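Local structure of histidine acid phosphatase (Bifidobacterium longum subsp. infantis, 6RXE) at residues H45-L50 / A105-G110; D186-H191 / T394-H399. The protein probably hydrolyses phosphate groups from inositol hexakisphosphate (phytate) and from 2,3-bisphosphoglycerate, as a MINPP1-type histidine acid phosphatase. All coordinates share one frame; numbering follows the deposited sequence.

Contact 1: residues H45-L50 / A105-G110; sequences HGSRGL and AQQHYG. With IHS (D-myo-inositol-hexasulphate), chain C.
Ser47 OG has two partners, Gln107 NE2 at 2.8 Å and Asp317 OD1. The same Gln107 amide turns its other end to the backbone: OE1 accepts Ser47 N at 2.9 Å in a fairly straight bond (161°). With CG anti to the carbonyl carbon (chi1 -71°) and the chain extended beyond it, this amide of helix 102-118 reaches both the main chain and the hydroxyl of one serine, its rotation set by the pair of bonds. Shortening Gln107 to an alanine would remove both amide ends, which is likely to leave Ser47 N without this acceptor and Ser47 OG with one partner fewer. Gly46 CA lies 3.3 Å from Gln107 OE1, and its backbone N faces the edge of the His108 imidazole, whose NE2 bonds to Arg44 O. The loop follows the Arg-His-Gly-X-Arg signature of the histidine acid phosphatases, in which the histidine is the expected nucleophile. His45 ND1 donates almost linearly (173°) to Gly46 O, 2.7 Å away and in the ring plane, directing NE2 at O34 of the inositol hexasulphate (2.9 Å), which Arg48 NE meets at 2.7 Å. The chemistry implies a layered site, whose second-shell polar bonds probably help to hold the backbone presenting the sulfate-binding groups.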
# COMPACT_ATOMS: atom_id res chain seq x y z
N HIS A 45 -5.76 1.12 1.97
CA HIS A 45 -6.93 0.30 1.70
C HIS A 45 -6.66 -1.15 2.12
O HIS A 45 -5.52 -1.61 2.14
CB HIS A 45 -7.28 0.35 0.22
CG HIS A 45 -6.23 -0.23 -0.66
ND1 HIS A 45 -6.02 -1.59 -0.78
CD2 HIS A 45 -5.30 0.36 -1.45
CE1 HIS A 45 -5.02 -1.81 -1.61
NE2 HIS A 45 -4.56 -0.65 -2.03
N GLY A 46 -7.73 -1.86 2.48
CA GLY A 46 -7.61 -3.26 2.80
C GLY A 46 -7.40 -4.11 1.55
O GLY A 46 -7.30 -3.62 0.43
N SER A 47 -7.35 -5.43 1.78
CA SER A 47 -7.11 -6.39 0.70
C SER A 47 -8.01 -6.10 -0.50
O SER A 47 -9.19 -5.78 -0.35
CB SER A 47 -7.35 -7.82 1.18
OG SER A 47 -6.32 -8.23 2.08
N ARG A 48 -7.42 -6.21 -1.69
CA ARG A 48 -8.08 -5.90 -2.95
C ARG A 48 -7.78 -7.00 -3.95
O ARG A 48 -6.88 -7.83 -3.76
CB ARG A 48 -7.60 -4.56 -3.53
CG ARG A 48 -6.08 -4.51 -3.77
CD ARG A 48 -5.71 -3.43 -4.78
NE ARG A 48 -4.27 -3.22 -4.88
CZ ARG A 48 -3.44 -3.98 -5.60
NH1 ARG A 48 -2.14 -3.71 -5.62
NH2 ARG A 48 -3.91 -5.00 -6.29
N GLY A 49 -8.52 -6.99 -5.06
CA GLY A 49 -8.16 -7.80 -6.20
C GLY A 49 -7.02 -7.15 -6.97
O GLY A 49 -6.39 -6.20 -6.52
N LEU A 50 -6.76 -7.70 -8.15
CA LEU A 50 -5.84 -7.05 -9.07
C LEU A 50 -6.29 -5.61 -9.32
O LEU A 50 -7.48 -5.32 -9.41
CB LEU A 50 -5.78 -7.83 -10.38
CG LEU A 50 -5.10 -9.19 -10.34
CD1 LEU A 50 -5.29 -9.90 -11.67
CD2 LEU A 50 -3.61 -9.04 -10.02
N ALA A 105 -12.61 -5.70 3.66
CA ALA A 105 -13.73 -5.21 4.46
C ALA A 105 -13.61 -5.67 5.90
O ALA A 105 -13.79 -4.88 6.83
CB ALA A 105 -15.06 -5.67 3.85
N GLN A 106 -13.28 -6.95 6.11
CA GLN A 106 -13.11 -7.46 7.47
C GLN A 106 -11.95 -6.78 8.17
O GLN A 106 -12.05 -6.42 9.36
CB GLN A 106 -12.91 -8.98 7.43
CG GLN A 106 -14.14 -9.75 6.97
CD GLN A 106 -13.82 -11.16 6.48
OE1 GLN A 106 -12.66 -11.52 6.30
NE2 GLN A 106 -14.86 -11.96 6.27
N GLN A 107 -10.83 -6.59 7.46
CA GLN A 107 -9.68 -5.91 8.04
C GLN A 107 -10.06 -4.54 8.57
O GLN A 107 -9.83 -4.22 9.75
CB GLN A 107 -8.56 -5.79 7.00
CG GLN A 107 -7.88 -7.11 6.65
CD GLN A 107 -7.24 -7.08 5.27
OE1 GLN A 107 -7.23 -6.04 4.60
NE2 GLN A 107 -6.72 -8.22 4.84
N HIS A 108 -10.69 -3.72 7.73
CA HIS A 108 -10.97 -2.36 8.16
C HIS A 108 -12.10 -2.29 9.19
O HIS A 108 -12.08 -1.41 10.05
CB HIS A 108 -11.25 -1.46 6.96
CG HIS A 108 -10.00 -0.88 6.38
ND1 HIS A 108 -9.44 0.28 6.86
CD2 HIS A 108 -9.17 -1.33 5.41
CE1 HIS A 108 -8.33 0.54 6.19
NE2 HIS A 108 -8.14 -0.42 5.31
N TYR A 109 -13.06 -3.22 9.13
CA TYR A 109 -14.07 -3.30 10.18
C TYR A 109 -13.44 -3.52 11.54
O TYR A 109 -13.78 -2.85 12.53
CB TYR A 109 -15.06 -4.42 9.84
CG TYR A 109 -16.20 -4.63 10.81
CD1 TYR A 109 -16.04 -5.42 11.94
CD2 TYR A 109 -17.44 -4.06 10.58
CE1 TYR A 109 -17.09 -5.63 12.82
CE2 TYR A 109 -18.49 -4.26 11.44
CZ TYR A 109 -18.32 -5.05 12.56
OH TYR A 109 -19.37 -5.25 13.42
N GLY A 110 -12.50 -4.47 11.62
CA GLY A 110 -11.79 -4.69 12.87
C GLY A 110 -10.96 -3.49 13.29
O GLY A 110 -10.91 -3.14 14.48
C1 IHS C . 0.70 0.17 -8.66
O1 IHS C . 1.00 -0.28 -9.98
S1 IHS C . 2.44 -0.12 -10.41
C2 IHS C . 0.59 -1.04 -7.77
O2 IHS C . 3.36 -0.60 -9.34
S2 IHS C . -0.02 -3.34 -8.70
C3 IHS C . 0.24 -0.61 -6.34
O3 IHS C . 2.68 -0.85 -11.70
S3 IHS C . 1.28 -2.17 -4.70
C4 IHS C . -1.02 0.24 -6.27
O4 IHS C . 2.75 1.32 -10.81
S4 IHS C . -2.30 0.38 -4.03
C5 IHS C . -1.02 1.39 -7.28
S5 IHS C . -2.49 3.44 -6.94
C6 IHS C . -0.62 0.96 -8.67
S6 IHS C . -1.31 2.18 -10.71
O12 IHS C . -0.41 -1.90 -8.29
O13 IHS C . 0.08 -1.74 -5.53
O14 IHS C . -1.12 0.81 -4.92
O15 IHS C . -2.35 1.95 -7.34
O16 IHS C . -0.48 2.10 -9.46
O22 IHS C . 1.39 -3.45 -9.21
O23 IHS C . 2.35 -2.82 -5.58
O24 IHS C . -1.94 0.61 -2.58
O25 IHS C . -2.11 4.35 -8.08
O26 IHS C . -2.76 2.46 -10.38
O32 IHS C . -1.01 -3.86 -9.73
O33 IHS C . 1.86 -1.02 -3.91
O34 IHS C . -2.72 -1.05 -4.27
O35 IHS C . -1.72 3.75 -5.71
O36 IHS C . -1.19 0.93 -11.55
O42 IHS C . 0.04 -4.25 -7.49
O43 IHS C . 0.84 -3.13 -3.59
O44 IHS C . -3.56 1.11 -4.42
O45 IHS C . -3.93 3.79 -6.75
O46 IHS C . -0.75 3.23 -11.64

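Contact 2: residues D186-H191 / T394-H399; sequences DTLYFH and TFRFAH. With IHS (D-myo-inositol-hexasulphate), chain C.
Leu188, the last residue of helix 185-188, brings its CA within 5.4 Å of the CA of Ala398 at the end of strand 391-398; beyond these two points, Tyr189 leaves helical geometry and His399 takes the N-cap position of the next helix. The Leu188 side chain crosses that of Arg396 at about a right angle: CD2 lies 3.6 Å from Arg396 CB and also packs on Ala398 CB, while CD1 reaches Phe397 O. Further out, Arg396 runs extended from CG to NE, and a water at the edge of its guanidinium links NE to Thr187 OG1, 2.8 Å from each. Its buried charge is answered by Asp377 and Glu40, with Thr394 CG2 over one face. The strand leads into the His-Ala-Glu motif of MINPP1-type enzymes, the counterpart of His-Asp in other histidine acid phosphatases, which starts at His399. Here Tyr189 turns its edge to the imidazole face in an offset edge-to-face pair, with ring planes at 71° and Tyr189 CD1 3.6 Å from His399 CD2. Ser138 OG bonds to His399 NE2 and so helps fix the ring's rotation. On the ligand side, His399 ND1 donates to hexasulphate O44 at 3.1 Å (164°), while Tyr189 OH lies 2.8 Å from O25 of a neighbouring sulfate.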
# COMPACT_ATOMS: atom_id res chain seq x y z
N ASP A 186 -4.37 15.70 -2.15
CA ASP A 186 -3.12 16.40 -1.88
C ASP A 186 -2.35 15.76 -0.73
O ASP A 186 -1.12 15.84 -0.70
CB ASP A 186 -3.38 17.88 -1.59
CG ASP A 186 -3.70 18.68 -2.84
OD1 ASP A 186 -3.72 18.10 -3.95
OD2 ASP A 186 -3.91 19.91 -2.72
N THR A 187 -3.05 15.14 0.22
CA THR A 187 -2.39 14.42 1.31
C THR A 187 -2.50 12.91 1.19
O THR A 187 -1.76 12.20 1.88
CB THR A 187 -2.97 14.85 2.67
OG1 THR A 187 -4.34 14.43 2.77
CG2 THR A 187 -2.88 16.36 2.85
N LEU A 188 -3.38 12.39 0.33
CA LEU A 188 -3.60 10.95 0.22
C LEU A 188 -3.33 10.41 -1.18
O LEU A 188 -3.56 9.22 -1.42
CB LEU A 188 -5.03 10.60 0.63
CG LEU A 188 -5.42 11.00 2.05
CD1 LEU A 188 -6.89 10.69 2.33
CD2 LEU A 188 -4.51 10.30 3.05
N TYR A 189 -2.86 11.25 -2.10
CA TYR A 189 -2.53 10.82 -3.46
C TYR A 189 -1.48 11.77 -4.04
O TYR A 189 -1.57 12.19 -5.19
CB TYR A 189 -3.77 10.77 -4.36
CG TYR A 189 -3.72 9.70 -5.43
CD1 TYR A 189 -3.86 8.35 -5.10
CD2 TYR A 189 -3.53 10.03 -6.77
CE1 TYR A 189 -3.82 7.37 -6.07
CE2 TYR A 189 -3.49 9.04 -7.75
CZ TYR A 189 -3.64 7.72 -7.39
OH TYR A 189 -3.60 6.74 -8.36
N PHE A 190 -0.48 12.10 -3.23
CA PHE A 190 0.50 13.13 -3.55
C PHE A 190 1.57 12.67 -4.54
O PHE A 190 2.43 13.48 -4.91
CB PHE A 190 1.16 13.64 -2.26
CG PHE A 190 1.60 12.54 -1.33
CD1 PHE A 190 2.55 11.61 -1.72
CD2 PHE A 190 1.04 12.42 -0.07
CE1 PHE A 190 2.96 10.60 -0.87
CE2 PHE A 190 1.44 11.41 0.79
CZ PHE A 190 2.40 10.50 0.38
N HIS A 191 1.55 11.41 -4.96
CA HIS A 191 2.60 10.88 -5.83
C HIS A 191 2.30 11.02 -7.31
O HIS A 191 3.17 10.72 -8.13
CB HIS A 191 2.85 9.40 -5.51
CG HIS A 191 1.65 8.53 -5.69
ND1 HIS A 191 0.53 8.62 -4.89
CD2 HIS A 191 1.38 7.55 -6.59
CE1 HIS A 191 -0.37 7.74 -5.28
NE2 HIS A 191 0.12 7.08 -6.32
N THR A 394 -9.24 12.49 12.88
CA THR A 394 -9.15 12.54 11.42
C THR A 394 -8.69 11.17 10.94
O THR A 394 -7.55 10.77 11.20
CB THR A 394 -8.20 13.64 10.93
OG1 THR A 394 -8.65 14.92 11.41
CG2 THR A 394 -8.17 13.69 9.41
N PHE A 395 -9.56 10.44 10.24
CA PHE A 395 -9.27 9.10 9.75
C PHE A 395 -9.13 9.15 8.24
O PHE A 395 -10.10 9.45 7.53
CB PHE A 395 -10.37 8.11 10.14
CG PHE A 395 -10.56 7.95 11.63
CD1 PHE A 395 -9.51 7.57 12.45
CD2 PHE A 395 -11.82 8.14 12.20
CE1 PHE A 395 -9.70 7.40 13.81
CE2 PHE A 395 -12.01 7.97 13.57
CZ PHE A 395 -10.95 7.60 14.37
N ARG A 396 -7.93 8.84 7.73
CA ARG A 396 -7.65 8.94 6.31
C ARG A 396 -7.40 7.56 5.71
O ARG A 396 -6.78 6.70 6.34
CB ARG A 396 -6.45 9.84 6.05
CG ARG A 396 -6.43 11.14 6.85
CD ARG A 396 -5.01 11.70 6.90
NE ARG A 396 -4.92 13.01 7.54
CZ ARG A 396 -4.71 13.20 8.84
NH1 ARG A 396 -4.60 12.17 9.66
NH2 ARG A 396 -4.62 14.44 9.32
N PHE A 397 -7.85 7.37 4.47
CA PHE A 397 -7.73 6.10 3.78
C PHE A 397 -7.10 6.33 2.41
O PHE A 397 -7.58 7.17 1.63
CB PHE A 397 -9.10 5.42 3.69
CG PHE A 397 -9.69 5.13 5.05
CD1 PHE A 397 -10.41 6.10 5.72
CD2 PHE A 397 -9.46 3.91 5.67
CE1 PHE A 397 -10.92 5.85 6.99
CE2 PHE A 397 -9.97 3.65 6.92
CZ PHE A 397 -10.70 4.62 7.59
N ALA A 398 -6.02 5.60 2.13
CA ALA A 398 -5.17 5.86 0.98
C ALA A 398 -4.50 4.58 0.48
O ALA A 398 -5.16 3.55 0.32
CB ALA A 398 -4.11 6.91 1.33
N HIS A 399 -3.19 4.63 0.23
CA HIS A 399 -2.55 3.66 -0.64
C HIS A 399 -1.16 3.27 -0.13
O HIS A 399 -0.59 3.93 0.75
CB HIS A 399 -2.43 4.21 -2.07
CG HIS A 399 -3.74 4.65 -2.64
ND1 HIS A 399 -4.55 3.80 -3.36
CD2 HIS A 399 -4.40 5.83 -2.57
CE1 HIS A 399 -5.65 4.44 -3.72
NE2 HIS A 399 -5.58 5.68 -3.25
C1 IHS C . 0.70 0.17 -8.66
O1 IHS C . 1.00 -0.28 -9.98
S1 IHS C . 2.44 -0.12 -10.41
C2 IHS C . 0.59 -1.04 -7.77
O2 IHS C . 3.36 -0.60 -9.34
S2 IHS C . -0.02 -3.34 -8.70
C3 IHS C . 0.24 -0.61 -6.34
O3 IHS C . 2.68 -0.85 -11.70
S3 IHS C . 1.28 -2.17 -4.70
C4 IHS C . -1.02 0.24 -6.27
O4 IHS C . 2.75 1.32 -10.81
S4 IHS C . -2.30 0.38 -4.03
C5 IHS C . -1.02 1.39 -7.28
S5 IHS C . -2.49 3.44 -6.94
C6 IHS C . -0.62 0.96 -8.67
S6 IHS C . -1.31 2.18 -10.71
O12 IHS C . -0.41 -1.90 -8.29
O13 IHS C . 0.08 -1.74 -5.53
O14 IHS C . -1.12 0.81 -4.92
O15 IHS C . -2.35 1.95 -7.34
O16 IHS C . -0.48 2.10 -9.46
O22 IHS C . 1.39 -3.45 -9.21
O23 IHS C . 2.35 -2.82 -5.58
O24 IHS C . -1.94 0.61 -2.58
O25 IHS C . -2.11 4.35 -8.08
O26 IHS C . -2.76 2.46 -10.38
O32 IHS C . -1.01 -3.86 -9.73
O33 IHS C . 1.86 -1.02 -3.91
O34 IHS C . -2.72 -1.05 -4.27
O35 IHS C . -1.72 3.75 -5.71
O36 IHS C . -1.19 0.93 -11.55
O42 IHS C . 0.04 -4.25 -7.49
O43 IHS C . 0.84 -3.13 -3.59
O44 IHS C . -3.56 1.11 -4.42
O45 IHS C . -3.93 3.79 -6.75
O46 IHS C . -0.75 3.23 -11.64
O HOH W 1 -5.23 14.77 5.40

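How the contacts relate
The two contacts, with centres about 16 Å apart, meet through neighbouring parallel strands, 35-44 and 391-398, whose C-terminal ends deliver His45 and His399 to one pocket. His45 N lies 3.0 Å from Ala398 O, a probable hydrogen bond continuing the strand pairing, and His45 CD2 comes within 4.0 Å of His399 ND1. Behind the pocket, His108 ND1 packs 3.4 Å from Phe397 CE2, so the helix of contact 1 touches the strand of contact 2. Both contacts meet at one sulfate of the hexasulphate, a phytate analogue, so that the loop of one and the strand end of the other share a single anionic group. Arg142 and Ala400 N add further ligand bonds, consistent with a phosphate-binding active site.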